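PDB 5X3E: kinesin-like protein from Caenorhabditis elegans, which probably couples ATP hydrolysis to movement along microtubules as a kinesin-6 motor, captured here in the nucleotide-free state. Local coordinates for residues A[117-122]-A[332-337]; A[221-226]-A[293-298]; A[360-365]-A[387-392]. All blocks are in the same frame, centred on the assembly; numbering follows the deposited sequence.

The three contacts run from the probable nucleotide-site end of the central sheet of the motor domain to the helices packed on it. Contacts 1 and 2, centred about 10 Å apart, share this sheet: strand 325-333 of contact 1 neighbours strand 296-307 of contact 2, and Asp333 N lies 2.9 Å from Ser297 O, a probable hydrogen bond. Gly120 of contact 1 belongs to a sequence that fits a Walker A loop, which places both contacts beside the probable ATP pocket. Contact 3, centred about 14 Å from each of the others, covers them: Leu391 CD2 packs 3.6 Å from Leu334 CD2 and also 3.6 Å from His296 NE2.

Contact 1. Residues A[117-122]-A[332-337]; sequences FTYGVT and VDLAGS
Phe117 and Thr118 pair in parallel with Val332 and Asp333 in the central sheet, where two strands run toward the loops of the probable nucleotide site. Thr118 does the backbone work: its N reaches Val332 O at 3.0 Å, and its O accepts from Leu334 N at 3.2 Å. The tight part of the contact is apolar and lies on the face carrying Phe117 and Val332. The two side chains run side by side, Phe117 CD1 3.5 Å from Val332 CB. Leu334 then spreads its two methyls between the aromatic residues, CD2 meeting Phe117 CD1 at 3.7 Å and CD1 lying at the edge of the Tyr119 ring, 3.5 Å from Tyr119 CD1. A leucine's fork lets one residue serve both rings. Tyr119 holds CG anti to its backbone N (chi1 -177°), which carries the ring out until its hydroxyl end meets Ser337 CB; helix 350-375 covers this side through Leu360 and Leu363.

On the other face Thr118 OG1 gives only a weak hydrogen bond to Asp333 OD1, and Lys126 of helix 126-130 lies against both side chains. Past Tyr119 the backbones part, and a water fills in, accepting from Gly120 N at 2.9 Å and donating to Ala335 O at 2.6 Å. They meet again where Ser337 N donates to Gly120 O at 3.0 Å, from 44° out of the carbonyl plane. Glycine fits at 120 because, at a phi of 149°, a CB would press on the carbonyl oxygen of Tyr119. The looser, solvent side is reached at Thr122, whose hydroxyl bonds to Glu338. A strand entering a probable P-loop beside one that leads into switch II is the nucleotide-site layout of P-loop NTPases, here with kinesin's Asp-Leu-Ala-Gly-Ser sequence.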
loop_
_atom_site.group_PDB
_atom_site.type_symbol
_atom_site.label_atom_id
_atom_site.label_comp_id
_atom_site.label_asym_id
_atom_site.label_seq_id
_atom_site.Cartn_x
_atom_site.Cartn_y
_atom_site.Cartn_z
ATOM N N PHE A 117 -4.576 -2.406 -2.538
ATOM C CA PHE A 117 -4.422 -3.805 -2.166
ATOM C C PHE A 117 -4.092 -4.647 -3.392
ATOM O O PHE A 117 -4.581 -4.382 -4.494
ATOM C CB PHE A 117 -5.701 -4.381 -1.551
ATOM C CG PHE A 117 -6.141 -3.719 -0.286
ATOM C CD1 PHE A 117 -5.569 -4.065 0.930
ATOM C CD2 PHE A 117 -7.171 -2.797 -0.303
ATOM C CE1 PHE A 117 -5.993 -3.473 2.106
ATOM C CE2 PHE A 117 -7.600 -2.206 0.863
ATOM C CZ PHE A 117 -7.012 -2.544 2.073
ATOM N N THR A 118 -3.281 -5.681 -3.189
ATOM C CA THR A 118 -3.198 -6.801 -4.121
ATOM C C THR A 118 -3.761 -8.033 -3.423
ATOM O O THR A 118 -3.333 -8.375 -2.316
ATOM C CB THR A 118 -1.761 -7.055 -4.602
ATOM O OG1 THR A 118 -0.883 -7.237 -3.486
ATOM C CG2 THR A 118 -1.265 -5.896 -5.451
ATOM N N TYR A 119 -4.738 -8.672 -4.059
ATOM C CA TYR A 119 -5.476 -9.791 -3.490
ATOM C C TYR A 119 -5.366 -11.006 -4.406
ATOM O O TYR A 119 -5.203 -10.865 -5.620
ATOM C CB TYR A 119 -6.949 -9.410 -3.290
ATOM C CG TYR A 119 -7.798 -10.471 -2.637
ATOM C CD1 TYR A 119 -7.971 -10.495 -1.262
ATOM C CD2 TYR A 119 -8.437 -11.443 -3.396
ATOM C CE1 TYR A 119 -8.746 -11.464 -0.657
ATOM C CE2 TYR A 119 -9.211 -12.416 -2.800
ATOM C CZ TYR A 119 -9.363 -12.420 -1.429
ATOM O OH TYR A 119 -10.137 -13.382 -0.823
ATOM N N GLY A 120 -5.437 -12.193 -3.825
ATOM C CA GLY A 120 -5.485 -13.402 -4.626
ATOM C C GLY A 120 -4.842 -14.579 -3.919
ATOM O O GLY A 120 -4.449 -14.503 -2.758
ATOM N N VAL A 121 -4.797 -15.698 -4.642
ATOM C CA VAL A 121 -4.177 -16.935 -4.178
ATOM C C VAL A 121 -2.659 -16.805 -4.285
ATOM O O VAL A 121 -2.152 -15.859 -4.898
ATOM C CB VAL A 121 -4.692 -18.139 -4.989
ATOM C CG1 VAL A 121 -4.452 -19.444 -4.255
ATOM C CG2 VAL A 121 -6.164 -17.977 -5.286
ATOM N N THR A 122 -1.927 -17.725 -3.657
ATOM C CA THR A 122 -0.494 -17.848 -3.906
ATOM C C THR A 122 -0.252 -18.336 -5.333
ATOM O O THR A 122 -1.025 -19.133 -5.873
ATOM C CB THR A 122 0.151 -18.804 -2.902
ATOM O OG1 THR A 122 -0.272 -18.461 -1.577
ATOM C CG2 THR A 122 1.668 -18.715 -2.974
ATOM N N VAL A 332 -0.625 -2.377 0.083
ATOM C CA VAL A 332 -0.848 -3.521 0.960
ATOM C C VAL A 332 -0.821 -4.786 0.120
ATOM O O VAL A 332 -1.593 -4.919 -0.840
ATOM C CB VAL A 332 -2.179 -3.406 1.715
ATOM C CG1 VAL A 332 -2.381 -4.610 2.629
ATOM C CG2 VAL A 332 -2.222 -2.105 2.498
ATOM N N ASP A 333 0.057 -5.715 0.487
ATOM C CA ASP A 333 0.169 -7.009 -0.178
ATOM C C ASP A 333 -0.484 -8.034 0.744
ATOM O O ASP A 333 0.140 -8.528 1.687
ATOM C CB ASP A 333 1.627 -7.345 -0.474
ATOM C CG ASP A 333 1.777 -8.575 -1.346
ATOM O OD1 ASP A 333 0.754 -9.036 -1.887
ATOM O OD2 ASP A 333 2.911 -9.082 -1.488
ATOM N N LEU A 334 -1.751 -8.336 0.471
ATOM C CA LEU A 334 -2.559 -9.160 1.353
ATOM C C LEU A 334 -2.035 -10.589 1.412
ATOM O O LEU A 334 -1.306 -11.058 0.533
ATOM C CB LEU A 334 -4.015 -9.176 0.893
ATOM C CG LEU A 334 -4.741 -7.834 0.978
ATOM C CD1 LEU A 334 -6.119 -7.937 0.357
ATOM C CD2 LEU A 334 -4.830 -7.353 2.422
ATOM N N ALA A 335 -2.391 -11.271 2.496
ATOM C CA ALA A 335 -2.115 -12.692 2.604
ATOM C C ALA A 335 -2.914 -13.453 1.555
ATOM O O ALA A 335 -3.965 -13.001 1.090
ATOM C CB ALA A 335 -2.457 -13.196 4.004
ATOM N N GLY A 336 -2.400 -14.618 1.178
ATOM C CA GLY A 336 -3.075 -15.466 0.216
ATOM C C GLY A 336 -4.459 -15.866 0.681
ATOM O O GLY A 336 -4.636 -16.283 1.830
ATOM N N SER A 337 -5.447 -15.738 -0.208
ATOM C CA SER A 337 -6.826 -16.058 0.138
ATOM C C SER A 337 -7.041 -17.544 0.424
ATOM O O SER A 337 -8.026 -17.890 1.087
ATOM C CB SER A 337 -7.767 -15.598 -0.975
ATOM O OG SER A 337 -7.366 -16.102 -2.237
HETATM O O HOH W 1 -5.451 -12.242 -0.876
#

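Contact 2. Residues A[221-226]-A[293-298]; sequences YVEIYN and SRSHSV
Ser295 OG donates to Glu223 OE2 at 2.7 Å, where it meets the oxygen's anti lone pair, next to an antiparallel pairing that leads out of the Ser-Arg-Ser-His sequence of kinesin switch I. Glu223 leaves the strand with its CG opposite the backbone N (chi1 179°), and its extended chain is long enough to carry the acid to the serine; Lys290 adds a weak, long ion pair. With an alanine here, Ser295 OG would probably lose its carboxylate acceptor, and Lys290 a weak, distant counter-charge. Four backbone bonds join Val222 to Val298 and Ile224 to His296, each pair bonding both ways; Val298 N reaches Val222 O at 2.6 Å and Ile224 N reaches His296 O at 2.8 Å. Tyr225 and Arg294 run side by side and share Glu352, which takes a hydrogen bond from the phenol and a salt bridge from the guanidinium. Packing lies on the face of Val222, Ile224, His296 and Val298, where Ile224 CG2 comes 4.0 Å from His296 CD2, and His296 NE2 bonds to Ser359. At the far end Tyr221 OH, bonded to Glu278, accepts from a water 2.9 Å away that also sits 3.1 Å from Ser297 OG.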
loop_
_atom_site.group_PDB
_atom_site.type_symbol
_atom_site.label_atom_id
_atom_site.label_comp_id
_atom_site.label_asym_id
_atom_site.label_seq_id
_atom_site.Cartn_x
_atom_site.Cartn_y
_atom_site.Cartn_z
ATOM N N TYR A 221 7.031 0.432 7.242
ATOM C CA TYR A 221 6.774 -0.899 6.709
ATOM C C TYR A 221 6.297 -1.776 7.854
ATOM O O TYR A 221 7.038 -2.004 8.817
ATOM C CB TYR A 221 8.014 -1.494 6.041
ATOM C CG TYR A 221 7.701 -2.652 5.115
ATOM C CD1 TYR A 221 6.385 -3.002 4.830
ATOM C CD2 TYR A 221 8.721 -3.392 4.522
ATOM C CE1 TYR A 221 6.087 -4.059 3.981
ATOM C CE2 TYR A 221 8.434 -4.451 3.667
ATOM C CZ TYR A 221 7.116 -4.780 3.399
ATOM O OH TYR A 221 6.820 -5.828 2.554
ATOM N N VAL A 222 5.066 -2.260 7.748
ATOM C CA VAL A 222 4.376 -2.922 8.844
ATOM C C VAL A 222 3.786 -4.235 8.348
ATOM O O VAL A 222 3.347 -4.337 7.197
ATOM C CB VAL A 222 3.286 -2.003 9.436
ATOM C CG1 VAL A 222 2.489 -2.735 10.417
ATOM C CG2 VAL A 222 3.933 -0.846 10.172
ATOM N N GLU A 223 3.792 -5.251 9.209
ATOM C CA GLU A 223 3.255 -6.563 8.878
ATOM C C GLU A 223 2.143 -6.917 9.853
ATOM O O GLU A 223 2.299 -6.752 11.066
ATOM C CB GLU A 223 4.354 -7.631 8.920
ATOM C CG GLU A 223 3.879 -9.039 8.616
ATOM C CD GLU A 223 4.960 -10.072 8.851
ATOM O OE1 GLU A 223 5.699 -9.933 9.849
ATOM O OE2 GLU A 223 5.078 -11.016 8.038
ATOM N N ILE A 224 1.031 -7.423 9.330
ATOM C CA ILE A 224 -0.058 -7.934 10.154
ATOM C C ILE A 224 -0.081 -9.447 9.970
ATOM O O ILE A 224 -0.429 -9.947 8.893
ATOM C CB ILE A 224 -1.402 -7.299 9.783
ATOM C CG1 ILE A 224 -1.386 -5.811 10.117
ATOM C CG2 ILE A 224 -2.537 -7.995 10.517
ATOM C CD1 ILE A 224 -2.577 -5.059 9.585
ATOM N N TYR A 225 0.322 -10.174 11.009
ATOM C CA TYR A 225 0.440 -11.628 10.946
ATOM C C TYR A 225 -0.210 -12.236 12.180
ATOM O O TYR A 225 0.194 -11.927 13.305
ATOM C CB TYR A 225 1.911 -12.039 10.847
ATOM C CG TYR A 225 2.142 -13.519 10.969
ATOM C CD1 TYR A 225 1.696 -14.389 9.986
ATOM C CD2 TYR A 225 2.808 -14.048 12.062
ATOM C CE1 TYR A 225 1.908 -15.746 10.089
ATOM C CE2 TYR A 225 3.025 -15.405 12.175
ATOM C CZ TYR A 225 2.572 -16.250 11.187
ATOM O OH TYR A 225 2.786 -17.606 11.292
ATOM N N ASN A 226 -1.203 -13.103 11.970
ATOM C CA ASN A 226 -1.906 -13.796 13.056
ATOM C C ASN A 226 -2.549 -12.809 14.030
ATOM O O ASN A 226 -2.404 -12.922 15.247
ATOM C CB ASN A 226 -0.971 -14.753 13.797
ATOM C CG ASN A 226 -1.715 -15.914 14.439
ATOM O OD1 ASN A 226 -2.887 -15.799 14.799
ATOM N ND2 ASN A 226 -1.031 -17.040 14.589
ATOM N N SER A 293 2.361 -14.920 1.499
ATOM C CA SER A 293 0.988 -15.384 1.583
ATOM C C SER A 293 0.540 -15.643 3.013
ATOM O O SER A 293 -0.664 -15.779 3.255
ATOM C CB SER A 293 0.835 -16.664 0.768
ATOM O OG SER A 293 1.716 -17.665 1.251
ATOM N N ARG A 294 1.467 -15.727 3.961
ATOM C CA ARG A 294 1.104 -16.004 5.341
ATOM C C ARG A 294 0.789 -14.747 6.145
ATOM O O ARG A 294 0.305 -14.864 7.277
ATOM C CB ARG A 294 2.234 -16.784 6.025
ATOM C CG ARG A 294 2.556 -18.124 5.367
ATOM C CD ARG A 294 3.829 -18.745 5.937
ATOM N NE ARG A 294 3.695 -19.096 7.347
ATOM C CZ ARG A 294 4.649 -19.675 8.070
ATOM N NH1 ARG A 294 5.819 -19.980 7.522
ATOM N NH2 ARG A 294 4.431 -19.956 9.348
ATOM N N SER A 295 1.037 -13.555 5.598
ATOM C CA SER A 295 0.816 -12.323 6.347
ATOM C C SER A 295 0.433 -11.197 5.399
ATOM O O SER A 295 0.593 -11.302 4.181
ATOM C CB SER A 295 2.061 -11.922 7.155
ATOM O OG SER A 295 3.172 -11.712 6.300
ATOM N N HIS A 296 -0.069 -10.109 5.979
ATOM C CA HIS A 296 -0.344 -8.884 5.239
ATOM C C HIS A 296 0.829 -7.932 5.435
ATOM O O HIS A 296 1.266 -7.706 6.568
ATOM C CB HIS A 296 -1.637 -8.207 5.708
ATOM C CG HIS A 296 -2.811 -9.128 5.828
ATOM N ND1 HIS A 296 -3.454 -9.666 4.733
ATOM C CD2 HIS A 296 -3.478 -9.583 6.917
ATOM C CE1 HIS A 296 -4.459 -10.420 5.142
ATOM N NE2 HIS A 296 -4.495 -10.387 6.463
ATOM N N SER A 297 1.336 -7.379 4.341
ATOM C CA SER A 297 2.442 -6.434 4.406
ATOM C C SER A 297 1.946 -5.052 4.003
ATOM O O SER A 297 1.322 -4.892 2.947
ATOM C CB SER A 297 3.601 -6.882 3.512
ATOM O OG SER A 297 3.156 -7.079 2.190
ATOM N N VAL A 298 2.247 -4.058 4.833
ATOM C CA VAL A 298 1.719 -2.707 4.679
ATOM C C VAL A 298 2.900 -1.758 4.536
ATOM O O VAL A 298 3.636 -1.513 5.502
ATOM C CB VAL A 298 0.826 -2.308 5.862
ATOM C CG1 VAL A 298 0.252 -0.915 5.652
ATOM C CG2 VAL A 298 -0.285 -3.337 6.058
HETATM O O HOH W 2 5.059 -5.481 0.268
#

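Contact 3. Residues A[360-365]-A[387-392]; sequences LMTLRQ and RQSKLT. With SO4 (sulfate ion), chain K; SO4 (sulfate ion), chain M.
The N-cap of helix 390-394, in what corresponds to the switch II cluster that faces the microtubule in kinesins, rests on Thr362 of the long helix 350-375. No hydrogen bond crosses the contact; it is packing around one threonine. In Thr362 a chi1 of -53° sets OG1 beside the backbone N and swings the methyl CG2 toward the other segment, where it lies 3.6 Å from Gln388 CB and 3.6 Å from Thr392 OG1. Threonine's two unlike branches are both used, for the other arm, OG1, bonds back to Gln358 O within its own helix. Thr362 CB also touches Ser389 OG at 3.6 Å.

Ser389 is a short polar residue fit for capping. Its OG accepts from Thr392 OG1 at 2.9 Å and, more weakly, from Thr392 N at 3.4 Å, so one oxygen ties the first turn of the helix together while its flank meets Thr362. At the outer rim Gln365 and Gln388 cross at about a right angle, their amide planes 87° apart; as modelled, the two OE1 atoms face each other at 3.4 Å, two acceptors with no bond between them. Arg387, beyond the contact, meets two sulfates, probably from the crystallisation liquor: its backbone N makes a weak hydrogen bond to one, and its extended chain brings the guanidinium to the other, which lies at the edge of the group. On the inner side Leu363 packs on Leu334 and Leu360 on His296, and Leu391 joins them from helix 390-394, so that helices 350-375 and 390-394 lie together over the ends of strands 325-333 and 296-307.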
loop_
_atom_site.group_PDB
_atom_site.type_symbol
_atom_site.label_atom_id
_atom_site.label_comp_id
_atom_site.label_asym_id
_atom_site.label_seq_id
_atom_site.Cartn_x
_atom_site.Cartn_y
_atom_site.Cartn_z
ATOM N N LEU A 360 -9.727 -11.347 5.765
ATOM C CA LEU A 360 -10.166 -11.137 4.386
ATOM C C LEU A 360 -11.686 -11.110 4.274
ATOM O O LEU A 360 -12.232 -10.380 3.439
ATOM C CB LEU A 360 -9.591 -12.215 3.471
ATOM C CG LEU A 360 -8.068 -12.283 3.387
ATOM C CD1 LEU A 360 -7.634 -13.423 2.489
ATOM C CD2 LEU A 360 -7.502 -10.962 2.891
ATOM N N MET A 361 -12.383 -11.894 5.099
ATOM C CA MET A 361 -13.841 -11.853 5.102
ATOM C C MET A 361 -14.348 -10.517 5.639
ATOM O O MET A 361 -15.321 -9.961 5.116
ATOM C CB MET A 361 -14.384 -13.013 5.936
ATOM C CG MET A 361 -15.819 -13.404 5.643
ATOM S SD MET A 361 -16.288 -14.905 6.533
ATOM C CE MET A 361 -15.148 -16.104 5.835
ATOM N N THR A 362 -13.695 -9.989 6.682
ATOM C CA THR A 362 -14.050 -8.670 7.200
ATOM C C THR A 362 -13.793 -7.582 6.166
ATOM O O THR A 362 -14.561 -6.615 6.065
ATOM C CB THR A 362 -13.264 -8.379 8.479
ATOM O OG1 THR A 362 -13.433 -9.456 9.406
ATOM C CG2 THR A 362 -13.737 -7.084 9.109
ATOM N N LEU A 363 -12.702 -7.709 5.409
ATOM C CA LEU A 363 -12.408 -6.750 4.350
ATOM C C LEU A 363 -13.508 -6.739 3.297
ATOM O O LEU A 363 -13.961 -5.670 2.869
ATOM C CB LEU A 363 -11.061 -7.075 3.708
ATOM C CG LEU A 363 -10.591 -6.131 2.601
ATOM C CD1 LEU A 363 -10.515 -4.704 3.113
ATOM C CD2 LEU A 363 -9.253 -6.590 2.048
ATOM N N ARG A 364 -13.948 -7.927 2.868
ATOM C CA ARG A 364 -15.043 -8.025 1.908
ATOM C C ARG A 364 -16.283 -7.305 2.420
ATOM O O ARG A 364 -16.845 -6.445 1.731
ATOM C CB ARG A 364 -15.355 -9.496 1.613
ATOM C CG ARG A 364 -15.715 -9.801 0.157
ATOM C CD ARG A 364 -16.471 -11.122 0.022
ATOM N NE ARG A 364 -15.954 -12.153 0.922
ATOM C CZ ARG A 364 -15.019 -13.040 0.602
ATOM N NH1 ARG A 364 -14.480 -13.036 -0.612
ATOM N NH2 ARG A 364 -14.616 -13.933 1.498
ATOM N N GLN A 365 -16.723 -7.648 3.636
ATOM C CA GLN A 365 -17.896 -7.008 4.222
ATOM C C GLN A 365 -17.726 -5.495 4.290
ATOM O O GLN A 365 -18.680 -4.744 4.052
ATOM C CB GLN A 365 -18.161 -7.582 5.617
ATOM C CG GLN A 365 -18.349 -9.089 5.648
ATOM C CD GLN A 365 -18.379 -9.645 7.060
ATOM O OE1 GLN A 365 -18.490 -8.898 8.032
ATOM N NE2 GLN A 365 -18.278 -10.966 7.179
ATOM N N ARG A 387 -13.812 -3.127 13.159
ATOM C CA ARG A 387 -13.131 -3.644 14.342
ATOM C C ARG A 387 -13.017 -5.161 14.356
ATOM O O ARG A 387 -12.324 -5.702 15.222
ATOM C CB ARG A 387 -13.847 -3.178 15.609
ATOM C CG ARG A 387 -13.802 -1.681 15.802
ATOM C CD ARG A 387 -14.485 -1.242 17.081
ATOM N NE ARG A 387 -14.464 0.212 17.193
ATOM C CZ ARG A 387 -13.428 0.905 17.657
ATOM N NH1 ARG A 387 -12.330 0.274 18.055
ATOM N NH2 ARG A 387 -13.486 2.230 17.718
ATOM N N GLN A 388 -13.657 -5.854 13.414
ATOM C CA GLN A 388 -13.668 -7.312 13.422
ATOM C C GLN A 388 -12.319 -7.924 13.051
ATOM O O GLN A 388 -12.181 -9.150 13.126
ATOM C CB GLN A 388 -14.763 -7.831 12.488
ATOM C CG GLN A 388 -16.146 -7.270 12.795
ATOM C CD GLN A 388 -17.251 -7.996 12.050
ATOM O OE1 GLN A 388 -16.993 -8.742 11.102
ATOM N NE2 GLN A 388 -18.491 -7.788 12.482
ATOM N N SER A 389 -11.344 -7.122 12.624
ATOM C CA SER A 389 -10.002 -7.639 12.388
ATOM C C SER A 389 -8.986 -6.509 12.497
ATOM O O SER A 389 -9.306 -5.342 12.252
ATOM C CB SER A 389 -9.898 -8.309 11.014
ATOM O OG SER A 389 -10.146 -7.369 9.986
ATOM N N LYS A 390 -7.750 -6.878 12.854
ATOM C CA LYS A 390 -6.688 -5.884 12.988
ATOM C C LYS A 390 -6.440 -5.166 11.668
ATOM O O LYS A 390 -6.271 -3.942 11.639
ATOM C CB LYS A 390 -5.397 -6.543 13.479
ATOM C CG LYS A 390 -5.006 -6.206 14.917
ATOM C CD LYS A 390 -5.886 -6.932 15.926
ATOM C CE LYS A 390 -5.306 -6.846 17.332
ATOM N NZ LYS A 390 -6.039 -7.717 18.292
ATOM N N LEU A 391 -6.427 -5.918 10.565
ATOM C CA LEU A 391 -6.124 -5.344 9.259
ATOM C C LEU A 391 -7.147 -4.284 8.884
ATOM O O LEU A 391 -6.797 -3.178 8.457
ATOM C CB LEU A 391 -6.081 -6.449 8.204
ATOM C CG LEU A 391 -5.875 -6.013 6.749
ATOM C CD1 LEU A 391 -4.509 -5.371 6.531
ATOM C CD2 LEU A 391 -6.075 -7.185 5.806
ATOM N N THR A 392 -8.427 -4.607 9.048
ATOM C CA THR A 392 -9.485 -3.675 8.681
ATOM C C THR A 392 -9.536 -2.470 9.620
ATOM O O THR A 392 -9.894 -1.364 9.194
ATOM C CB THR A 392 -10.817 -4.420 8.691
ATOM O OG1 THR A 392 -10.730 -5.562 7.832
ATOM C CG2 THR A 392 -11.906 -3.547 8.202
HETATM S S SO4 K . -17.879 -3.367 14.874
HETATM O O1 SO4 K . -17.006 -2.568 14.015
HETATM O O2 SO4 K . -18.334 -4.555 14.157
HETATM O O3 SO4 K . -17.135 -3.784 16.060
HETATM O O4 SO4 K . -19.037 -2.572 15.274
HETATM S S SO4 M . -10.253 3.301 17.661
HETATM O O1 SO4 M . -8.797 3.381 17.774
HETATM O O2 SO4 M . -10.678 3.585 16.291
HETATM O O3 SO4 M . -10.683 1.963 18.055
HETATM O O4 SO4 M . -10.870 4.278 18.552
#